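Local coordinates for TOG array regulator of axonemal microtubules protein 1 (Mus musculus, PDB 5DN7) that binds microtubules and promotes their polymerization through its TOG domains, supporting ciliogenesis and the control of cilium length, at residues D179-S184 with T218-K223; S169-P174 with F206-S211; A201-F206 with M238-A243. All blocks are in the same frame, centred on the assembly; numbering follows the deposited sequence.

Contact 1: D179-S184 with T218-K223; sequences DLPKLS and TNVLFK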
loop_
_atom_site.group_PDB
_atom_site.type_symbol
_atom_site.label_atom_id
_atom_site.label_comp_id
_atom_site.label_asym_id
_atom_site.label_seq_id
_atom_site.Cartn_x
_atom_site.Cartn_y
_atom_site.Cartn_z
ATOM N N ASP A 179 14.763 8.395 1.754
ATOM C CA ASP A 179 16.124 7.898 1.931
ATOM C C ASP A 179 16.354 6.865 0.828
ATOM O O ASP A 179 16.035 5.678 0.991
ATOM C CB ASP A 179 16.304 7.291 3.324
ATOM C CG ASP A 179 17.742 6.914 3.620
ATOM O OD1 ASP A 179 18.532 6.692 2.678
ATOM O OD2 ASP A 179 18.084 6.837 4.823
ATOM N N LEU A 180 16.873 7.322 -0.305
ATOM C CA LEU A 180 16.910 6.474 -1.483
ATOM C C LEU A 180 17.880 5.277 -1.404
ATOM O O LEU A 180 17.553 4.220 -1.936
ATOM C CB LEU A 180 17.215 7.316 -2.725
ATOM C CG LEU A 180 16.199 8.399 -3.080
ATOM C CD1 LEU A 180 16.768 9.214 -4.196
ATOM C CD2 LEU A 180 14.838 7.812 -3.477
ATOM N N PRO A 181 19.069 5.438 -0.780
ATOM C CA PRO A 181 19.904 4.247 -0.536
ATOM C C PRO A 181 19.182 3.177 0.277
ATOM O O PRO A 181 19.178 1.994 -0.081
ATOM C CB PRO A 181 21.098 4.803 0.260
ATOM C CG PRO A 181 21.233 6.206 -0.226
ATOM C CD PRO A 181 19.816 6.689 -0.506
ATOM N N LYS A 182 18.559 3.607 1.364
ATOM C CA LYS A 182 17.862 2.682 2.231
ATOM C C LYS A 182 16.804 1.968 1.416
ATOM O O LYS A 182 16.710 0.745 1.433
ATOM C CB LYS A 182 17.238 3.411 3.424
ATOM C CG LYS A 182 16.575 2.476 4.435
ATOM C CD LYS A 182 16.132 3.225 5.701
ATOM C CE LYS A 182 14.902 4.102 5.433
ATOM N NZ LYS A 182 14.432 4.830 6.664
ATOM N N LEU A 183 16.047 2.762 0.665
ATOM C CA LEU A 183 14.960 2.273 -0.155
ATOM C C LEU A 183 15.469 1.213 -1.131
ATOM O O LEU A 183 14.917 0.118 -1.204
ATOM C CB LEU A 183 14.299 3.443 -0.889
ATOM C CG LEU A 183 12.855 3.294 -1.343
ATOM C CD1 LEU A 183 11.984 2.714 -0.241
ATOM C CD2 LEU A 183 12.325 4.666 -1.771
ATOM N N SER A 184 16.542 1.510 -1.853
ATOM C CA SER A 184 17.022 0.555 -2.840
ATOM C C SER A 184 17.564 -0.730 -2.198
ATOM O O SER A 184 17.466 -1.807 -2.794
ATOM C CB SER A 184 18.092 1.182 -3.720
ATOM O OG SER A 184 19.190 1.608 -2.951
ATOM N N THR A 218 24.122 6.382 -9.415
ATOM C CA THR A 218 23.588 5.041 -9.703
ATOM C C THR A 218 24.444 3.952 -9.033
ATOM O O THR A 218 24.054 2.749 -8.893
ATOM C CB THR A 218 23.525 4.805 -11.232
ATOM O OG1 THR A 218 22.720 5.821 -11.837
ATOM C CG2 THR A 218 22.950 3.440 -11.573
ATOM N N ASN A 219 25.550 4.442 -8.523
ATOM C CA ASN A 219 26.568 3.629 -7.945
ATOM C C ASN A 219 25.975 2.845 -6.783
ATOM O O ASN A 219 26.296 1.733 -6.582
ATOM C CB ASN A 219 27.700 4.533 -7.472
ATOM C CG ASN A 219 28.486 5.134 -8.625
ATOM O OD1 ASN A 219 28.497 4.601 -9.722
ATOM N ND2 ASN A 219 29.136 6.246 -8.389
ATOM N N VAL A 220 25.111 3.472 -6.035
ATOM C CA VAL A 220 24.478 2.924 -4.855
ATOM C C VAL A 220 23.475 1.850 -5.255
ATOM O O VAL A 220 23.268 0.893 -4.508
ATOM C CB VAL A 220 23.788 4.035 -4.018
ATOM C CG1 VAL A 220 22.728 4.723 -4.819
ATOM C CG2 VAL A 220 23.183 3.453 -2.767
ATOM N N LEU A 221 22.891 1.991 -6.450
ATOM C CA LEU A 221 21.968 0.995 -6.980
ATOM C C LEU A 221 22.714 -0.271 -7.328
ATOM O O LEU A 221 22.212 -1.392 -7.119
ATOM C CB LEU A 221 21.235 1.505 -8.225
ATOM C CG LEU A 221 20.110 2.505 -8.004
ATOM C CD1 LEU A 221 19.468 2.850 -9.325
ATOM C CD2 LEU A 221 19.087 1.928 -7.049
ATOM N N PHE A 222 23.916 -0.098 -7.871
ATOM C CA PHE A 222 24.720 -1.288 -8.156
ATOM C C PHE A 222 25.248 -1.967 -6.874
ATOM O O PHE A 222 25.392 -3.198 -6.825
ATOM C CB PHE A 222 25.860 -0.928 -9.099
ATOM C CG PHE A 222 25.386 -0.381 -10.422
ATOM C CD1 PHE A 222 24.203 -0.832 -10.985
ATOM C CD2 PHE A 222 26.100 0.610 -11.082
ATOM C CE1 PHE A 222 23.754 -0.329 -12.201
ATOM C CE2 PHE A 222 25.652 1.120 -12.301
ATOM C CZ PHE A 222 24.477 0.646 -12.855
ATOM N N LYS A 223 25.502 -1.208 -5.830
ATOM C CA LYS A 223 25.813 -1.793 -4.563
ATOM C C LYS A 223 24.615 -2.556 -4.010
ATOM O O LYS A 223 24.775 -3.619 -3.489
ATOM C CB LYS A 223 26.261 -0.738 -3.571
ATOM C CG LYS A 223 27.463 0.049 -4.059
ATOM C CD LYS A 223 28.252 0.699 -2.950
ATOM C CE LYS A 223 28.341 2.192 -3.116
ATOM N NZ LYS A 223 27.952 2.865 -1.856
#
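Val220 sets its CG2 methyl against the CA-CB side of Pro181, 3.9 Å from Pro181 CB, joining two short helices of the HEAT-repeat solenoid that forms this TOG domain. Helices 180-187 and 219-226 run nearly parallel here: the axes of their short segments come within 9.5 Å and make an angle of 29°. With CG1 tucked between the backbone N and the carbonyl carbon, Val220 CG2 is left anti to N and faces the proline. One turn after Pro181, Ser184 receives a single branch of Leu221, whose CD2 lies 3.6 Å from Ser184 CB. The same leucine also touches Phe206 and Ala210 of helix 196-213, and Val220 meets Met213 there, so the longer helix backs the pair. Pro181 is exposed and Val220 partly so, whereas Ser184 and Leu221 are buried. At the start of helix 180-187, Asp179 is the N-cap and accepts a weak bond from Lys182 N. The buried hydroxyl of Ser184 is satisfied within its own helix: Ser184 OG donates to Pro181 O at 2.9 Å, approaching at a C=O...O angle of 114° and tilted 30° from the carbonyl plane.

Contact 2: S169-P174 with F206-S211; sequences SLLTYP and FAVLAS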
loop_
_atom_site.group_PDB
_atom_site.type_symbol
_atom_site.label_atom_id
_atom_site.label_comp_id
_atom_site.label_asym_id
_atom_site.label_seq_id
_atom_site.Cartn_x
_atom_site.Cartn_y
_atom_site.Cartn_z
ATOM N N SER A 169 4.568 5.768 -4.735
ATOM C CA SER A 169 5.138 6.707 -3.783
ATOM C C SER A 169 6.255 7.570 -4.400
ATOM O O SER A 169 6.257 8.795 -4.261
ATOM C CB SER A 169 5.677 5.929 -2.570
ATOM O OG SER A 169 5.749 6.744 -1.424
ATOM N N LEU A 170 7.186 6.928 -5.093
ATOM C CA LEU A 170 8.338 7.617 -5.636
ATOM C C LEU A 170 7.945 8.494 -6.825
ATOM O O LEU A 170 8.663 9.428 -7.166
ATOM C CB LEU A 170 9.408 6.623 -6.074
ATOM C CG LEU A 170 10.181 5.888 -4.983
ATOM C CD1 LEU A 170 10.639 4.516 -5.510
ATOM C CD2 LEU A 170 11.376 6.755 -4.551
ATOM N N LEU A 171 6.818 8.177 -7.458
ATOM C CA LEU A 171 6.310 9.029 -8.530
ATOM C C LEU A 171 5.382 10.149 -8.009
ATOM O O LEU A 171 5.020 11.048 -8.750
ATOM C CB LEU A 171 5.558 8.187 -9.581
ATOM C CG LEU A 171 6.320 7.219 -10.493
ATOM C CD1 LEU A 171 5.363 6.325 -11.281
ATOM C CD2 LEU A 171 7.218 7.992 -11.443
ATOM N N THR A 172 4.971 10.072 -6.753
ATOM C CA THR A 172 4.071 11.077 -6.204
ATOM C C THR A 172 4.812 12.167 -5.389
ATOM O O THR A 172 4.360 13.311 -5.307
ATOM C CB THR A 172 3.005 10.405 -5.315
ATOM O OG1 THR A 172 2.301 9.445 -6.101
ATOM C CG2 THR A 172 2.026 11.416 -4.727
ATOM N N TYR A 173 5.956 11.799 -4.819
ATOM C CA TYR A 173 6.685 12.642 -3.883
ATOM C C TYR A 173 8.086 12.939 -4.390
ATOM O O TYR A 173 8.694 12.096 -5.043
ATOM C CB TYR A 173 6.735 11.969 -2.506
ATOM C CG TYR A 173 5.375 11.908 -1.869
ATOM C CD1 TYR A 173 4.848 13.027 -1.247
ATOM C CD2 TYR A 173 4.590 10.750 -1.922
ATOM C CE1 TYR A 173 3.596 13.005 -0.674
ATOM C CE2 TYR A 173 3.315 10.723 -1.360
ATOM C CZ TYR A 173 2.832 11.863 -0.731
ATOM O OH TYR A 173 1.584 11.891 -0.145
ATOM N N PRO A 174 8.614 14.143 -4.084
ATOM C CA PRO A 174 9.972 14.510 -4.518
ATOM C C PRO A 174 11.068 13.617 -3.906
ATOM O O PRO A 174 10.856 13.014 -2.862
ATOM C CB PRO A 174 10.123 15.967 -4.026
ATOM C CG PRO A 174 9.140 16.106 -2.912
ATOM C CD PRO A 174 7.992 15.184 -3.236
ATOM N N PHE A 206 13.479 0.134 -9.702
ATOM C CA PHE A 206 14.874 0.547 -9.808
ATOM C C PHE A 206 15.067 1.622 -10.892
ATOM O O PHE A 206 15.899 2.509 -10.723
ATOM C CB PHE A 206 15.787 -0.669 -10.037
ATOM C CG PHE A 206 16.461 -1.159 -8.741
ATOM C CD1 PHE A 206 15.697 -1.625 -7.678
ATOM C CD2 PHE A 206 17.839 -1.085 -8.577
ATOM C CE1 PHE A 206 16.299 -2.035 -6.474
ATOM C CE2 PHE A 206 18.450 -1.474 -7.368
ATOM C CZ PHE A 206 17.675 -1.959 -6.328
ATOM N N ALA A 207 14.293 1.568 -11.977
ATOM C CA ALA A 207 14.341 2.644 -12.967
ATOM C C ALA A 207 13.945 3.974 -12.324
ATOM O O ALA A 207 14.621 5.012 -12.525
ATOM C CB ALA A 207 13.429 2.335 -14.168
ATOM N N VAL A 208 12.868 3.950 -11.536
ATOM C CA VAL A 208 12.457 5.179 -10.851
ATOM C C VAL A 208 13.476 5.665 -9.797
ATOM O O VAL A 208 13.692 6.878 -9.626
ATOM C CB VAL A 208 11.087 5.020 -10.171
ATOM C CG1 VAL A 208 10.665 6.345 -9.544
ATOM C CG2 VAL A 208 10.052 4.583 -11.193
ATOM N N LEU A 209 14.095 4.737 -9.082
ATOM C CA LEU A 209 15.163 5.123 -8.161
ATOM C C LEU A 209 16.320 5.776 -8.913
ATOM O O LEU A 209 16.810 6.802 -8.493
ATOM C CB LEU A 209 15.672 3.929 -7.363
ATOM C CG LEU A 209 14.677 3.369 -6.353
ATOM C CD1 LEU A 209 15.214 2.079 -5.798
ATOM C CD2 LEU A 209 14.444 4.388 -5.233
ATOM N N ALA A 210 16.757 5.173 -10.020
ATOM C CA ALA A 210 17.843 5.752 -10.815
ATOM C C ALA A 210 17.493 7.169 -11.245
ATOM O O ALA A 210 18.312 8.082 -11.134
ATOM C CB ALA A 210 18.142 4.901 -12.034
ATOM N N SER A 211 16.267 7.347 -11.725
ATOM C CA SER A 211 15.812 8.670 -12.140
ATOM C C SER A 211 15.775 9.672 -10.981
ATOM O O SER A 211 16.049 10.868 -11.169
ATOM C CB SER A 211 14.431 8.553 -12.796
ATOM O OG SER A 211 13.784 9.805 -12.877
#
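Leu170 meets two side chains of helix 196-213 with different parts of itself. Its CB faces the valine, 3.7 Å from Val208 CG1, while its two methyls close on one branch of the next residue, Leu170 CD1 lying 3.8 Å and Leu170 CD2 3.9 Å from Leu209 CD2. The two leucine side chains cross at a slant. Val208 CG1 gets there by standing anti to the backbone N (chi1 -177°), and the same methyl receives a looser touch from the far end of Leu171, with Leu171 CD2 at 4.3 Å. The interface is wholly aliphatic, and three of its four side chains are buried. Behind it, Ser169 O accepts from both Thr172 N and Tyr173 N, each at 3.1 Å. Leu209 CD1 rests above the rim of one face of the Phe206 ring, one turn earlier in the same helix. The contact joins the second helix of the predicted repeat HEAT 7 to that of HEAT 8. Helix 180-187 lines it through Leu180, which touches both Leu170 and Leu209, while Pro251 of a loop packs on Val208 and Leu221 of helix 219-226 on Leu209.

Contact 3: A201-F206 with M238-A243; sequences AALEAF and MNAVQA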
loop_
_atom_site.group_PDB
_atom_site.type_symbol
_atom_site.label_atom_id
_atom_site.label_comp_id
_atom_site.label_asym_id
_atom_site.label_seq_id
_atom_site.Cartn_x
_atom_site.Cartn_y
_atom_site.Cartn_z
ATOM N N ALA A 201 8.301 -5.838 -11.341
ATOM C CA ALA A 201 7.949 -4.685 -10.511
ATOM C C ALA A 201 9.201 -4.019 -9.958
ATOM O O ALA A 201 9.326 -2.787 -9.996
ATOM C CB ALA A 201 7.024 -5.093 -9.383
ATOM N N ALA A 202 10.126 -4.838 -9.456
ATOM C CA ALA A 202 11.346 -4.336 -8.832
ATOM C C ALA A 202 12.269 -3.644 -9.833
ATOM O O ALA A 202 12.939 -2.684 -9.478
ATOM C CB ALA A 202 12.101 -5.471 -8.127
ATOM N N LEU A 203 12.327 -4.141 -11.066
ATOM C CA LEU A 203 13.106 -3.463 -12.097
ATOM C C LEU A 203 12.494 -2.090 -12.418
ATOM O O LEU A 203 13.219 -1.098 -12.538
ATOM C CB LEU A 203 13.208 -4.338 -13.358
ATOM C CG LEU A 203 14.042 -5.619 -13.141
ATOM C CD1 LEU A 203 13.748 -6.675 -14.207
ATOM C CD2 LEU A 203 15.548 -5.321 -13.082
ATOM N N GLU A 204 11.167 -2.014 -12.531
ATOM C CA GLU A 204 10.553 -0.687 -12.710
ATOM C C GLU A 204 10.882 0.251 -11.556
ATOM O O GLU A 204 11.200 1.454 -11.759
ATOM C CB GLU A 204 9.033 -0.797 -12.848
ATOM C CG GLU A 204 8.580 -1.470 -14.127
ATOM C CD GLU A 204 8.908 -0.667 -15.398
ATOM O OE1 GLU A 204 8.273 0.389 -15.648
ATOM O OE2 GLU A 204 9.797 -1.114 -16.163
ATOM N N ALA A 205 10.812 -0.296 -10.338
ATOM C CA ALA A 205 11.130 0.502 -9.171
ATOM C C ALA A 205 12.564 0.991 -9.264
ATOM O O ALA A 205 12.831 2.143 -8.965
ATOM C CB ALA A 205 10.911 -0.272 -7.883
ATOM N N PHE A 206 13.479 0.134 -9.702
ATOM C CA PHE A 206 14.874 0.547 -9.808
ATOM C C PHE A 206 15.067 1.622 -10.892
ATOM O O PHE A 206 15.899 2.509 -10.723
ATOM C CB PHE A 206 15.787 -0.669 -10.037
ATOM C CG PHE A 206 16.461 -1.159 -8.741
ATOM C CD1 PHE A 206 15.697 -1.625 -7.678
ATOM C CD2 PHE A 206 17.839 -1.085 -8.577
ATOM C CE1 PHE A 206 16.299 -2.035 -6.474
ATOM C CE2 PHE A 206 18.450 -1.474 -7.368
ATOM C CZ PHE A 206 17.675 -1.959 -6.328
ATOM N N MET A 238 22.328 -8.113 -12.387
ATOM C CA MET A 238 23.109 -6.981 -12.829
ATOM C C MET A 238 22.785 -6.641 -14.287
ATOM O O MET A 238 22.532 -5.477 -14.633
ATOM C CB MET A 238 24.595 -7.289 -12.664
ATOM C CG MET A 238 25.484 -6.080 -12.689
ATOM S SD MET A 238 24.823 -4.740 -11.684
ATOM C CE MET A 238 26.162 -3.561 -11.832
ATOM N N ASN A 239 22.767 -7.673 -15.127
ATOM C CA ASN A 239 22.488 -7.493 -16.551
ATOM C C ASN A 239 21.086 -6.937 -16.818
ATOM O O ASN A 239 20.927 -6.008 -17.592
ATOM C CB ASN A 239 22.676 -8.814 -17.321
ATOM C CG ASN A 239 24.145 -9.161 -17.541
ATOM O OD1 ASN A 239 24.497 -10.333 -17.710
ATOM N ND2 ASN A 239 25.011 -8.142 -17.528
ATOM N N ALA A 240 20.079 -7.520 -16.183
ATOM C CA ALA A 240 18.713 -7.038 -16.285
ATOM C C ALA A 240 18.569 -5.603 -15.749
ATOM O O ALA A 240 17.898 -4.786 -16.357
ATOM C CB ALA A 240 17.770 -7.979 -15.552
ATOM N N VAL A 241 19.197 -5.290 -14.622
ATOM C CA VAL A 241 19.118 -3.936 -14.077
ATOM C C VAL A 241 19.716 -2.940 -15.055
ATOM O O VAL A 241 19.131 -1.902 -15.323
ATOM C CB VAL A 241 19.831 -3.802 -12.704
ATOM C CG1 VAL A 241 20.109 -2.352 -12.389
ATOM C CG2 VAL A 241 18.983 -4.429 -11.593
ATOM N N GLN A 242 20.876 -3.240 -15.590
ATOM C CA GLN A 242 21.523 -2.366 -16.539
ATOM C C GLN A 242 20.717 -2.215 -17.820
ATOM O O GLN A 242 20.572 -1.152 -18.317
ATOM C CB GLN A 242 22.948 -2.800 -16.811
ATOM C CG GLN A 242 23.848 -2.626 -15.607
ATOM C CD GLN A 242 25.280 -2.915 -15.884
ATOM O OE1 GLN A 242 25.661 -4.036 -16.170
ATOM N NE2 GLN A 242 26.087 -1.901 -15.799
ATOM N N ALA A 243 20.166 -3.316 -18.293
ATOM C CA ALA A 243 19.319 -3.290 -19.479
ATOM C C ALA A 243 18.135 -2.369 -19.232
ATOM O O ALA A 243 17.861 -1.498 -20.039
ATOM C CB ALA A 243 18.859 -4.675 -19.833
#
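Helices 196-213 and 237-246 come side by side with Leu203 and Val241 as the closest backbone pair, their CA atoms 6.3 Å apart. Leu203 carries the contact almost alone. Its CG lies anti to the carbonyl carbon and beside the backbone N (chi1 -67°), and although the side chain does not start out facing the other helix, its end swings over to it. There CD2 is the working methyl: Leu203 CD2 sits 3.8 Å from Val241 CG2 and 4.0 Å from Val241 CA, so it rests against the backbone of the second helix as well as its side chain. The leucine and valine side chains pass at an angle to each other. The same methyl also lies beside the preceding residue, 4.0 Å from Ala240 C and 4.3 Å from Ala240 CB, consistent with the small alanine side chain permitting this close approach to the main chain. Phe206, one turn further along helix 196-213, points toward helix 237-246 and is partly shielded by it, although its side chain stays 4.6 Å from the nearest atom of the segment 238-243. Its ring packs on Ser184 of helix 180-187, while Val241 touches Val225 of helix 219-226. One polar tie between the helices comes from Glu204, whose OE2 forms a salt bridge with Arg244 NE just beyond the segment 238-243; its OE1 accepts from Ala262 N, beyond both helices. With aliphatic side chains and main-chain carbon meeting, and no polar bond between the two segments themselves, their packing rests on shape and the exclusion of water, and the charged link of the two helices lies at its margin.

All three contacts lie in the C-terminal half of the TOG 2 solenoid and bring together helices of successive layers. Contact 2 is the most buried, three of its four touching residues being buried; contacts 1 and 3 are only partly buried, and their centres lie about 13 Å apart. Helix 196-213 is common to contacts 2 and 3, which share Phe206, whereas contact 1 pairs the shorter helices 180-187 and 219-226. Contacts 1 and 3 also touch directly, Phe222 CD1 lying 3.5 Å from Met238 CE. Contacts 2 and 3 meet through aliphatic side chains, while contact 1 alone brings a polar side chain into the packing.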